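Local structure of lysozyme (4PJ2) at residues S32-C35 against I40-A43; W45-R50 against M73-K78; G49-S54 against S62-L67; E92-P97 against G103-Y108. The protein hydrolyses the beta-1,4 linkages of bacterial peptidoglycan, lysing the Gram-positive bacterium Micrococcus luteus, and also cleaves chitin. One frame throughout, in Å; residues are numbered along the deposited sequence.

Interaction 1 of 4, residues S32-C35 against I40-A43; sequences SLSC and IKEA
C35 and I40 are joined by a reciprocal pair of backbone hydrogen bonds, C35 N to I40 O and I40 N to C35 O, each 3.0 Å long, with N-H...O angles of 156° and 153°. Towards L33 the strands part, and a water spans the gap. It donates to L33 O (2.8 Å) and accepts from E42 N (3.0 Å), an amide in the first turn of helix 42-47. The aliphatic part of K41 runs alongside the other strand, CG 3.3 Å from L33 O and CD 3.9 Å from S32 OG, while S34 CB packs 3.8 Å from K41 CG. With CG anti to the carbonyl carbon (chi1 -63°), the lysine chain leans onto L33 O; a bend at chi3 then turns CE and NZ away from S32, towards the other protein. These strands form the second hairpin of a three-stranded antiparallel sheet, and K41 is also the N-cap of helix 42-47. Beyond the pair, the C35-C26 disulfide fastens strand 32-35 to strand 26-29, and I40 O takes a second donor, W55 NE1. The polar ends of K41, a substrate-binding residue, and of S32 are held by the chain of the putative exported protein: K41 NZ by S83 O, G85 O and S88 OG, and S32 OG by E82 OE1 of that chain.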
loop_
_atom_site.group_PDB
_atom_site.type_symbol
_atom_site.label_atom_id
_atom_site.label_comp_id
_atom_site.label_asym_id
_atom_site.label_seq_id
_atom_site.Cartn_x
_atom_site.Cartn_y
_atom_site.Cartn_z
ATOM N N SER D 32 7.259 8.032 -4.646
ATOM C CA SER D 32 7.678 6.861 -3.890
ATOM C C SER D 32 8.778 6.127 -4.648
ATOM O O SER D 32 8.672 5.917 -5.857
ATOM C CB SER D 32 6.479 5.933 -3.676
ATOM O OG SER D 32 6.795 4.897 -2.772
ATOM N N LEU D 33 9.835 5.751 -3.939
ATOM C CA LEU D 33 10.947 5.046 -4.555
ATOM C C LEU D 33 10.802 3.530 -4.454
ATOM O O LEU D 33 10.417 3.001 -3.417
ATOM C CB LEU D 33 12.265 5.440 -3.885
ATOM C CG LEU D 33 12.911 6.770 -4.257
ATOM C CD1 LEU D 33 14.135 7.012 -3.388
ATOM C CD2 LEU D 33 13.297 6.776 -5.721
ATOM N N SER D 34 11.111 2.849 -5.554
ATOM C CA SER D 34 11.215 1.399 -5.571
ATOM C C SER D 34 12.595 1.073 -6.113
ATOM O O SER D 34 13.027 1.669 -7.109
ATOM C CB SER D 34 10.130 0.807 -6.462
ATOM O OG SER D 34 10.099 -0.599 -6.367
ATOM N N CYS D 35 13.286 0.139 -5.472
ATOM C CA CYS D 35 14.701 -0.057 -5.735
ATOM C C CYS D 35 15.100 -1.473 -6.136
ATOM O O CYS D 35 14.601 -2.462 -5.594
ATOM C CB CYS D 35 15.508 0.349 -4.492
ATOM S SG CYS D 35 15.194 2.028 -3.882
ATOM N N ILE D 40 11.869 -3.257 -4.618
ATOM C CA ILE D 40 11.400 -3.242 -3.233
ATOM C C ILE D 40 11.271 -1.805 -2.754
ATOM O O ILE D 40 12.175 -0.988 -2.970
ATOM C CB ILE D 40 12.412 -4.009 -2.339
ATOM C CG1 ILE D 40 12.295 -5.507 -2.607
ATOM C CG2 ILE D 40 12.191 -3.713 -0.853
ATOM C CD1 ILE D 40 13.420 -6.330 -2.001
ATOM N N LYS D 41 10.142 -1.495 -2.118
ATOM C CA LYS D 41 9.941 -0.185 -1.516
ATOM C C LYS D 41 10.235 -0.242 -0.021
ATOM O O LYS D 41 10.396 -1.316 0.558
ATOM C CB LYS D 41 8.515 0.307 -1.769
ATOM C CG LYS D 41 8.227 0.494 -3.245
ATOM C CD LYS D 41 6.853 1.059 -3.530
ATOM C CE LYS D 41 5.785 0.070 -3.086
ATOM N NZ LYS D 41 4.439 0.405 -3.592
ATOM N N GLU D 42 10.315 0.921 0.601
ATOM C CA GLU D 42 10.727 1.021 1.989
ATOM C C GLU D 42 9.810 0.224 2.923
ATOM O O GLU D 42 10.277 -0.459 3.827
ATOM C CB GLU D 42 10.783 2.487 2.422
ATOM C CG GLU D 42 11.476 2.675 3.759
ATOM C CD GLU D 42 11.681 4.129 4.114
ATOM O OE1 GLU D 42 11.097 4.998 3.435
ATOM O OE2 GLU D 42 12.432 4.399 5.075
ATOM N N ALA D 43 8.500 0.313 2.708
ATOM C CA ALA D 43 7.542 -0.389 3.557
ATOM C C ALA D 43 7.773 -1.892 3.519
ATOM O O ALA D 43 7.606 -2.598 4.523
ATOM C CB ALA D 43 6.126 -0.074 3.134
HETATM O O HOH W 1 9.461 3.434 -0.802
#

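Interaction 2 of 4, residues W45-R50 against M73-K78; sequences WIDCGR and MKRYAK
The hydroxyl of Y76 meets the carboxylate of D47 from above its plane rather than along an edge: Y76 OH donates to D47 OD2 over 2.8 Å, standing 66° out of the carboxylate plane. Relative to the tyrosine, the same oxygen lies at the ring's edge, close to the ring plane, and the two flat groups are steeply inclined to each other. A second bond grips the backbone of the same residue. R75 NH1 donates to D47 O at 3.0 Å with an N-H...O angle of 151°, in the carbonyl plane and on a lone pair, though the acceptor is slightly tilted from the guanidinium plane. R75 reaches it with an extended chain whose CG is anti to the backbone N (chi1 177°), and its CG also lies over the centre of the Y76 ring, 3.8 Å above the plane. The guanidinium makes no salt bridge with D47: OD1 is 4.1 Å from R75 NH1 and well out of the guanidinium plane, so only the opposite charges are likely to attract. D47 thus accepts both donors near the end of helix 42-47, which closes in a Schellman motif with G49 as the C-prime residue. D47 belongs to the substrate-binding residues, and its carboxylate is also bonded by S28 OG and A27 N of the putative exported protein. The contact bridges the C-terminal ends of helices 42-47 and 62-76; the C48-C68 disulfide ties the residue after the first helix to the middle of the second. Y76 stacks edge-to-face with Y72 and packs on P97, while M73 faces helix 86-95.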
loop_
_atom_site.group_PDB
_atom_site.type_symbol
_atom_site.label_atom_id
_atom_site.label_comp_id
_atom_site.label_asym_id
_atom_site.label_seq_id
_atom_site.Cartn_x
_atom_site.Cartn_y
_atom_site.Cartn_z
ATOM N N TRP D 45 10.668 -3.421 2.792
ATOM C CA TRP D 45 11.914 -3.693 3.495
ATOM C C TRP D 45 11.739 -3.684 5.004
ATOM O O TRP D 45 12.289 -4.534 5.705
ATOM C CB TRP D 45 12.996 -2.688 3.087
ATOM C CG TRP D 45 14.309 -2.951 3.740
ATOM C CD1 TRP D 45 15.191 -3.940 3.430
ATOM C CD2 TRP D 45 14.887 -2.227 4.831
ATOM N NE1 TRP D 45 16.289 -3.871 4.252
ATOM C CE2 TRP D 45 16.127 -2.827 5.121
ATOM C CE3 TRP D 45 14.480 -1.121 5.582
ATOM C CZ2 TRP D 45 16.962 -2.360 6.137
ATOM C CZ3 TRP D 45 15.310 -0.661 6.586
ATOM C CH2 TRP D 45 16.539 -1.275 6.851
ATOM N N ILE D 46 10.956 -2.740 5.506
ATOM C CA ILE D 46 10.680 -2.671 6.934
ATOM C C ILE D 46 10.006 -3.969 7.395
ATOM O O ILE D 46 10.419 -4.585 8.376
ATOM C CB ILE D 46 9.799 -1.439 7.284
ATOM C CG1 ILE D 46 10.620 -0.155 7.122
ATOM C CG2 ILE D 46 9.211 -1.553 8.692
ATOM C CD1 ILE D 46 9.803 1.131 7.172
ATOM N N ASP D 47 9.003 -4.420 6.654
ATOM C CA ASP D 47 8.238 -5.589 7.067
ATOM C C ASP D 47 8.995 -6.903 6.848
ATOM O O ASP D 47 8.681 -7.896 7.505
ATOM C CB ASP D 47 6.920 -5.655 6.315
ATOM C CG ASP D 47 5.899 -4.661 6.818
ATOM O OD1 ASP D 47 6.146 -3.922 7.802
ATOM O OD2 ASP D 47 4.804 -4.643 6.220
ATOM N N CYS D 48 9.977 -6.926 5.954
ATOM C CA CYS D 48 10.738 -8.155 5.722
ATOM C C CYS D 48 11.889 -8.285 6.717
ATOM O O CYS D 48 12.767 -9.123 6.550
ATOM C CB CYS D 48 11.260 -8.225 4.283
ATOM S SG CYS D 48 12.695 -7.205 3.941
ATOM N N GLY D 49 11.874 -7.449 7.750
ATOM C CA GLY D 49 12.794 -7.581 8.865
ATOM C C GLY D 49 14.045 -6.726 8.779
ATOM O O GLY D 49 14.994 -6.926 9.526
ATOM N N ARG D 50 14.039 -5.763 7.870
ATOM C CA ARG D 50 15.151 -4.835 7.709
ATOM C C ARG D 50 16.499 -5.539 7.554
ATOM O O ARG D 50 17.466 -5.202 8.245
ATOM C CB ARG D 50 15.216 -3.868 8.890
ATOM C CG ARG D 50 13.963 -3.032 9.073
ATOM C CD ARG D 50 14.086 -2.116 10.276
ATOM N NE ARG D 50 14.241 -0.720 9.869
ATOM C CZ ARG D 50 13.332 0.239 10.044
ATOM N NH1 ARG D 50 12.171 -0.015 10.643
ATOM N NH2 ARG D 50 13.592 1.473 9.618
ATOM N N MET D 73 7.581 -13.254 2.306
ATOM C CA MET D 73 6.674 -14.350 2.050
ATOM C C MET D 73 6.475 -15.197 3.309
ATOM O O MET D 73 5.372 -15.629 3.570
ATOM C CB MET D 73 7.164 -15.209 0.860
ATOM C CG MET D 73 7.288 -14.440 -0.464
ATOM S SD MET D 73 5.835 -13.442 -0.802
ATOM C CE MET D 73 6.588 -12.165 -1.812
ATOM N N LYS D 74 7.543 -15.423 4.070
ATOM C CA LYS D 74 7.436 -16.145 5.343
ATOM C C LYS D 74 6.472 -15.438 6.294
ATOM O O LYS D 74 5.683 -16.080 6.985
ATOM C CB LYS D 74 8.814 -16.269 5.983
ATOM C CG LYS D 74 8.850 -17.023 7.296
ATOM C CD LYS D 74 10.288 -17.256 7.752
ATOM C CE LYS D 74 10.371 -17.768 9.188
ATOM N NZ LYS D 74 11.783 -17.934 9.642
ATOM N N ARG D 75 6.531 -14.115 6.318
ATOM C CA ARG D 75 5.664 -13.339 7.185
ATOM C C ARG D 75 4.204 -13.368 6.735
ATOM O O ARG D 75 3.303 -13.542 7.575
ATOM C CB ARG D 75 6.155 -11.895 7.263
ATOM C CG ARG D 75 5.261 -10.992 8.093
ATOM C CD ARG D 75 5.920 -9.661 8.353
ATOM N NE ARG D 75 5.122 -8.892 9.299
ATOM C CZ ARG D 75 5.584 -7.870 10.005
ATOM N NH1 ARG D 75 6.833 -7.459 9.825
ATOM N NH2 ARG D 75 4.799 -7.257 10.887
ATOM N N TYR D 76 3.959 -13.206 5.430
ATOM C CA TYR D 76 2.613 -12.901 4.956
ATOM C C TYR D 76 1.884 -13.988 4.170
ATOM O O TYR D 76 0.661 -14.053 4.208
ATOM C CB TYR D 76 2.632 -11.633 4.118
ATOM C CG TYR D 76 2.848 -10.365 4.888
ATOM C CD1 TYR D 76 1.982 -10.000 5.904
ATOM C CD2 TYR D 76 3.897 -9.511 4.570
ATOM C CE1 TYR D 76 2.144 -8.807 6.568
ATOM C CE2 TYR D 76 4.060 -8.313 5.246
ATOM C CZ TYR D 76 3.178 -7.978 6.246
ATOM O OH TYR D 76 3.250 -6.792 6.950
ATOM N N ALA D 77 2.600 -14.785 3.380
ATOM C CA ALA D 77 1.924 -15.554 2.346
ATOM C C ALA D 77 0.952 -16.601 2.911
ATOM O O ALA D 77 -0.200 -16.676 2.513
ATOM C CB ALA D 77 2.946 -16.209 1.431
ATOM N N LYS D 78 1.420 -17.419 3.839
ATOM C CA LYS D 78 0.566 -18.458 4.394
ATOM C C LYS D 78 -0.709 -17.868 4.974
ATOM O O LYS D 78 -1.808 -18.350 4.726
ATOM C CB LYS D 78 1.302 -19.222 5.488
ATOM C CG LYS D 78 0.449 -20.283 6.129
ATOM C CD LYS D 78 1.250 -21.100 7.143
ATOM C CE LYS D 78 0.473 -22.283 7.692
ATOM N NZ LYS D 78 0.255 -23.321 6.629
#

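Interaction 3 of 4, residues G49-S54 against S62-L67; sequences GRPGSS and SYCASL
The loop that leaves the Schellman-capped end of helix 42-47 folds back on helix 62-76, bringing P51 against C64 and L67. In that cap R50 N bonds to W45 O and G49 N to I46 O, and the chain then continues to P51. The proline ring approaches the helix with its CB and CG: P51 CB is 3.9 Å from C64 SG, and P51 CG is 4.1 Å from the same sulfur. The backbone follows the ring closely, as P51 O lies 3.5 Å from C64 SG and G52 N 3.9 Å from it. One helical turn on, L67 adds a single methyl, its CD2 4.0 Å from P51 CB. Both helix residues point their side chains at the loop with the first torsion near 180° (C64 chi1 -170°, L67 chi1 177°), which carries SG and the leucine branch away from their own backbone nitrogens and out to the proline. The side chains meet by apolar packing, small in area and near the surface, and the nearby backbone atoms simply lie against the sulfur. The sulfur is nonetheless firmly placed, for C64 is in a disulfide with C58, so that the loop rests on a covalent link between helices 55-59 and 62-76. The polar P51 O is taken up elsewhere, by W45 NE1 of the substrate-binding helix 42-47, and S54 is the N-cap of helix 55-59. The contact thus sits among helix 42-47 before the loop, helix 55-59 after it, and helix 62-76, on which the proline packs.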
loop_
_atom_site.group_PDB
_atom_site.type_symbol
_atom_site.label_atom_id
_atom_site.label_comp_id
_atom_site.label_asym_id
_atom_site.label_seq_id
_atom_site.Cartn_x
_atom_site.Cartn_y
_atom_site.Cartn_z
ATOM N N GLY D 49 11.874 -7.449 7.750
ATOM C CA GLY D 49 12.794 -7.581 8.865
ATOM C C GLY D 49 14.045 -6.726 8.779
ATOM O O GLY D 49 14.994 -6.926 9.526
ATOM N N ARG D 50 14.039 -5.763 7.870
ATOM C CA ARG D 50 15.151 -4.835 7.709
ATOM C C ARG D 50 16.499 -5.539 7.554
ATOM O O ARG D 50 17.466 -5.202 8.245
ATOM C CB ARG D 50 15.216 -3.868 8.890
ATOM C CG ARG D 50 13.963 -3.032 9.073
ATOM C CD ARG D 50 14.086 -2.116 10.276
ATOM N NE ARG D 50 14.241 -0.720 9.869
ATOM C CZ ARG D 50 13.332 0.239 10.044
ATOM N NH1 ARG D 50 12.171 -0.015 10.643
ATOM N NH2 ARG D 50 13.592 1.473 9.618
ATOM N N PRO D 51 16.579 -6.521 6.642
ATOM C CA PRO D 51 17.888 -7.149 6.449
ATOM C C PRO D 51 18.914 -6.181 5.862
ATOM O O PRO D 51 18.579 -5.245 5.129
ATOM C CB PRO D 51 17.590 -8.288 5.474
ATOM C CG PRO D 51 16.395 -7.841 4.726
ATOM C CD PRO D 51 15.572 -7.033 5.697
ATOM N N GLY D 52 20.173 -6.401 6.201
ATOM C CA GLY D 52 21.216 -5.514 5.740
ATOM C C GLY D 52 21.259 -4.222 6.533
ATOM O O GLY D 52 20.623 -4.085 7.580
ATOM N N SER D 53 21.994 -3.260 5.995
ATOM C CA SER D 53 22.261 -2.010 6.689
ATOM C C SER D 53 21.161 -0.977 6.482
ATOM O O SER D 53 20.924 -0.139 7.347
ATOM C CB SER D 53 23.590 -1.442 6.200
ATOM O OG SER D 53 24.011 -0.339 6.984
ATOM N N SER D 54 20.501 -1.035 5.329
ATOM C CA SER D 54 19.449 -0.083 4.996
ATOM C C SER D 54 18.637 -0.599 3.812
ATOM O O SER D 54 19.053 -1.528 3.118
ATOM C CB SER D 54 20.054 1.279 4.657
ATOM O OG SER D 54 20.828 1.198 3.474
ATOM N N SER D 62 21.614 -8.640 -4.744
ATOM C CA SER D 62 20.768 -9.754 -5.163
ATOM C C SER D 62 20.449 -10.635 -3.962
ATOM O O SER D 62 19.301 -11.044 -3.771
ATOM C CB SER D 62 21.449 -10.583 -6.259
ATOM O OG SER D 62 20.569 -11.581 -6.764
ATOM N N TYR D 63 21.462 -10.914 -3.146
ATOM C CA TYR D 63 21.274 -11.738 -1.962
ATOM C C TYR D 63 20.369 -11.078 -0.930
ATOM O O TYR D 63 19.376 -11.668 -0.502
ATOM C CB TYR D 63 22.614 -12.086 -1.307
ATOM C CG TYR D 63 22.410 -12.866 -0.035
ATOM C CD1 TYR D 63 22.106 -14.218 -0.074
ATOM C CD2 TYR D 63 22.464 -12.238 1.205
ATOM C CE1 TYR D 63 21.892 -14.934 1.085
ATOM C CE2 TYR D 63 22.247 -12.946 2.373
ATOM C CZ TYR D 63 21.962 -14.293 2.305
ATOM O OH TYR D 63 21.751 -15.006 3.463
ATOM N N CYS D 64 20.709 -9.869 -0.502
ATOM C CA CYS D 64 19.910 -9.219 0.526
ATOM C C CYS D 64 18.484 -8.991 0.051
ATOM O O CYS D 64 17.534 -9.213 0.807
ATOM C CB CYS D 64 20.522 -7.893 0.953
ATOM S SG CYS D 64 19.725 -7.198 2.395
ATOM N N ALA D 65 18.327 -8.539 -1.192
ATOM C CA ALA D 65 16.991 -8.270 -1.729
ATOM C C ALA D 65 16.159 -9.547 -1.762
ATOM O O ALA D 65 14.994 -9.545 -1.370
ATOM C CB ALA D 65 17.070 -7.639 -3.117
ATOM N N SER D 66 16.752 -10.644 -2.215
ATOM C CA SER D 66 16.011 -11.903 -2.257
ATOM C C SER D 66 15.740 -12.460 -0.855
ATOM O O SER D 66 14.709 -13.085 -0.639
ATOM C CB SER D 66 16.701 -12.950 -3.149
ATOM O OG SER D 66 17.983 -13.341 -2.667
ATOM N N LEU D 67 16.640 -12.205 0.095
ATOM C CA LEU D 67 16.383 -12.563 1.489
ATOM C C LEU D 67 15.160 -11.803 1.977
ATOM O O LEU D 67 14.313 -12.345 2.684
ATOM C CB LEU D 67 17.579 -12.224 2.384
ATOM C CG LEU D 67 17.369 -12.494 3.880
ATOM C CD1 LEU D 67 17.053 -13.958 4.138
ATOM C CD2 LEU D 67 18.578 -12.063 4.694
#

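Interaction 4 of 4, residues E92-P97 against G103-Y108; sequences EHNGGP and GSTIGY
G95 and T105 are the points where the two backbones come nearest, their CA atoms 6.0 Å apart. G95 closes helix 86-95, whose last turn holds G96 N on E92 O, and G96 then leaves helical geometry with a positive phi of 88°. The other segment begins as a 3-10 turn, 103-105, and passes into helix 106-112, with I106 N bonded to G103 O. In the conformer modelled here, T105 CG2 lies 3.5 Å from both G95 CA and N94 OD1; with no side chain at G95, the methyl can sit against its CA. The main side-chain contact is a stack of the N94 amide on the Y108 ring. The two planes are only 10° apart, and the side chains lie antiparallel. N94 CB sits over the ring in a CH-pi contact, 3.5 Å from the Y108 centroid and almost on the ring normal. Further along, N94 CG and ND2 each lie 3.3 Å from Y108 CD2. A chi1 of -176° carries the N94 chain out to Y108, and chi2 turns its amide nearly parallel to the ring. Y89 OH and S86 OG of the putative exported protein bond its OD1 and ND2. At the far end, Y108 OH is 4.1 Å from H93 CD2, near the edge and plane of the imidazole. That hydroxyl is hydrogen-bonded to E18 OE2, and the imidazole to Y44 OH and F38 O. H93 binds substrate, and N94 and G95 probably do so too, so this packing probably forms part of the wall of the substrate cleft, beside the predicted proton donor E18.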
loop_
_atom_site.group_PDB
_atom_site.type_symbol
_atom_site.label_atom_id
_atom_site.label_comp_id
_atom_site.label_asym_id
_atom_site.label_seq_id
_atom_site.Cartn_x
_atom_site.Cartn_y
_atom_site.Cartn_z
ATOM N N GLU D 92 1.934 -11.858 -4.199
ATOM C CA GLU D 92 2.260 -11.127 -2.968
ATOM C C GLU D 92 3.319 -10.078 -3.231
ATOM O O GLU D 92 3.253 -8.967 -2.754
ATOM C CB GLU D 92 2.790 -12.087 -1.895
ATOM C CG GLU D 92 1.783 -13.108 -1.397
ATOM C CD GLU D 92 0.725 -12.493 -0.552
ATOM O OE1 GLU D 92 0.940 -12.441 0.685
ATOM O OE2 GLU D 92 -0.320 -12.109 -1.091
ATOM N N HIS D 93 4.311 -10.454 -4.025
ATOM C CA HIS D 93 5.370 -9.519 -4.293
ATOM C C HIS D 93 4.866 -8.273 -5.018
ATOM O O HIS D 93 5.256 -7.169 -4.683
ATOM C CB HIS D 93 6.458 -10.168 -5.119
ATOM C CG HIS D 93 7.655 -9.308 -5.199
ATOM N ND1 HIS D 93 8.462 -9.075 -4.110
ATOM C CD2 HIS D 93 8.148 -8.541 -6.204
ATOM C CE1 HIS D 93 9.416 -8.229 -4.442
ATOM N NE2 HIS D 93 9.247 -7.890 -5.709
ATOM N N ASN D 94 3.963 -8.483 -5.968
ATOM C CA ASN D 94 3.414 -7.393 -6.765
ATOM C C ASN D 94 2.330 -6.614 -6.027
ATOM O O ASN D 94 2.197 -5.415 -6.222
ATOM C CB ASN D 94 2.843 -7.977 -8.063
ATOM C CG ASN D 94 2.322 -6.911 -9.009
ATOM O OD1 ASN D 94 1.173 -6.956 -9.428
ATOM N ND2 ASN D 94 3.160 -5.947 -9.322
ATOM N N GLY D 95 1.575 -7.315 -5.175
ATOM C CA GLY D 95 0.372 -6.747 -4.588
ATOM C C GLY D 95 0.337 -6.546 -3.090
ATOM O O GLY D 95 -0.674 -6.076 -2.593
ATOM N N GLY D 96 1.407 -6.887 -2.375
ATOM C CA GLY D 96 1.416 -6.754 -0.917
ATOM C C GLY D 96 0.884 -7.978 -0.196
ATOM O O GLY D 96 0.719 -9.032 -0.795
ATOM N N PRO D 97 0.613 -7.852 1.118
ATOM C CA PRO D 97 0.299 -9.019 1.948
ATOM C C PRO D 97 -0.899 -9.829 1.502
ATOM O O PRO D 97 -0.938 -11.009 1.832
ATOM C CB PRO D 97 0.051 -8.395 3.317
ATOM C CG PRO D 97 0.953 -7.229 3.320
ATOM C CD PRO D 97 0.780 -6.643 1.940
ATOM N N GLY D 103 -7.417 -8.976 -7.670
ATOM C CA GLY D 103 -7.455 -9.065 -9.109
ATOM C C GLY D 103 -6.374 -8.240 -9.760
ATOM O O GLY D 103 -5.970 -8.522 -10.884
ATOM N N SER D 104 -5.896 -7.229 -9.046
ATOM C CA SER D 104 -4.896 -6.315 -9.583
ATOM C C SER D 104 -3.575 -6.976 -9.925
ATOM O O SER D 104 -2.785 -6.415 -10.672
ATOM C CB SER D 104 -4.615 -5.180 -8.602
ATOM O OG SER D 104 -4.136 -5.734 -7.380
ATOM N N THR D 105 -3.303 -8.157 -9.374
ATOM C CA THR D 105 -2.050 -8.862 -9.599
ATOM C C THR D 105 -2.180 -10.041 -10.589
ATOM O O THR D 105 -1.214 -10.738 -10.825
ATOM C CB THR D 105 -1.502 -9.432 -8.266
ATOM O OG1 THR D 105 -2.445 -10.379 -7.755
ATOM C CG2 THR D 105 -1.254 -8.311 -7.253
ATOM N N ILE D 106 -3.390 -10.290 -11.094
ATOM C CA ILE D 106 -3.623 -11.417 -12.014
ATOM C C ILE D 106 -2.855 -11.246 -13.316
ATOM O O ILE D 106 -2.244 -12.192 -13.785
ATOM C CB ILE D 106 -5.127 -11.619 -12.320
ATOM C CG1 ILE D 106 -5.842 -12.146 -11.075
ATOM C CG2 ILE D 106 -5.337 -12.590 -13.511
ATOM C CD1 ILE D 106 -7.346 -12.190 -11.209
ATOM N N GLY D 107 -2.892 -10.046 -13.896
ATOM C CA GLY D 107 -2.155 -9.783 -15.121
ATOM C C GLY D 107 -0.668 -9.965 -14.908
ATOM O O GLY D 107 0.016 -10.560 -15.744
ATOM N N TYR D 108 -0.178 -9.502 -13.757
ATOM C CA TYR D 108 1.242 -9.643 -13.414
ATOM C C TYR D 108 1.662 -11.116 -13.480
ATOM O O TYR D 108 2.681 -11.449 -14.084
ATOM C CB TYR D 108 1.491 -9.100 -11.998
ATOM C CG TYR D 108 2.911 -9.216 -11.494
ATOM C CD1 TYR D 108 3.334 -10.356 -10.807
ATOM C CD2 TYR D 108 3.802 -8.173 -11.620
ATOM C CE1 TYR D 108 4.613 -10.459 -10.319
ATOM C CE2 TYR D 108 5.085 -8.260 -11.128
ATOM C CZ TYR D 108 5.484 -9.420 -10.464
ATOM O OH TYR D 108 6.745 -9.527 -9.932
#

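Interactions 1 and 4 are buried, interaction 2 is partly so, and interaction 3 lies near the surface. Their chemistry differs accordingly: paired backbone bonds in the hairpin, tyrosine and arginine donors on one aspartate in interaction 2, apolar packing on a disulfide sulfur in interaction 3, and an amide-on-ring stack in interaction 4. Interactions 2 and 3 share G49 and R50 and both use helix 62-76, and W45 NE1 probably bonds P51 O between them. Helix 42-47 starts in interaction 1 and ends in interaction 2. Interaction 4 touches interaction 2 through M73 and Y76 but lies across the chain centre from interaction 3, about 21 Å away between centres.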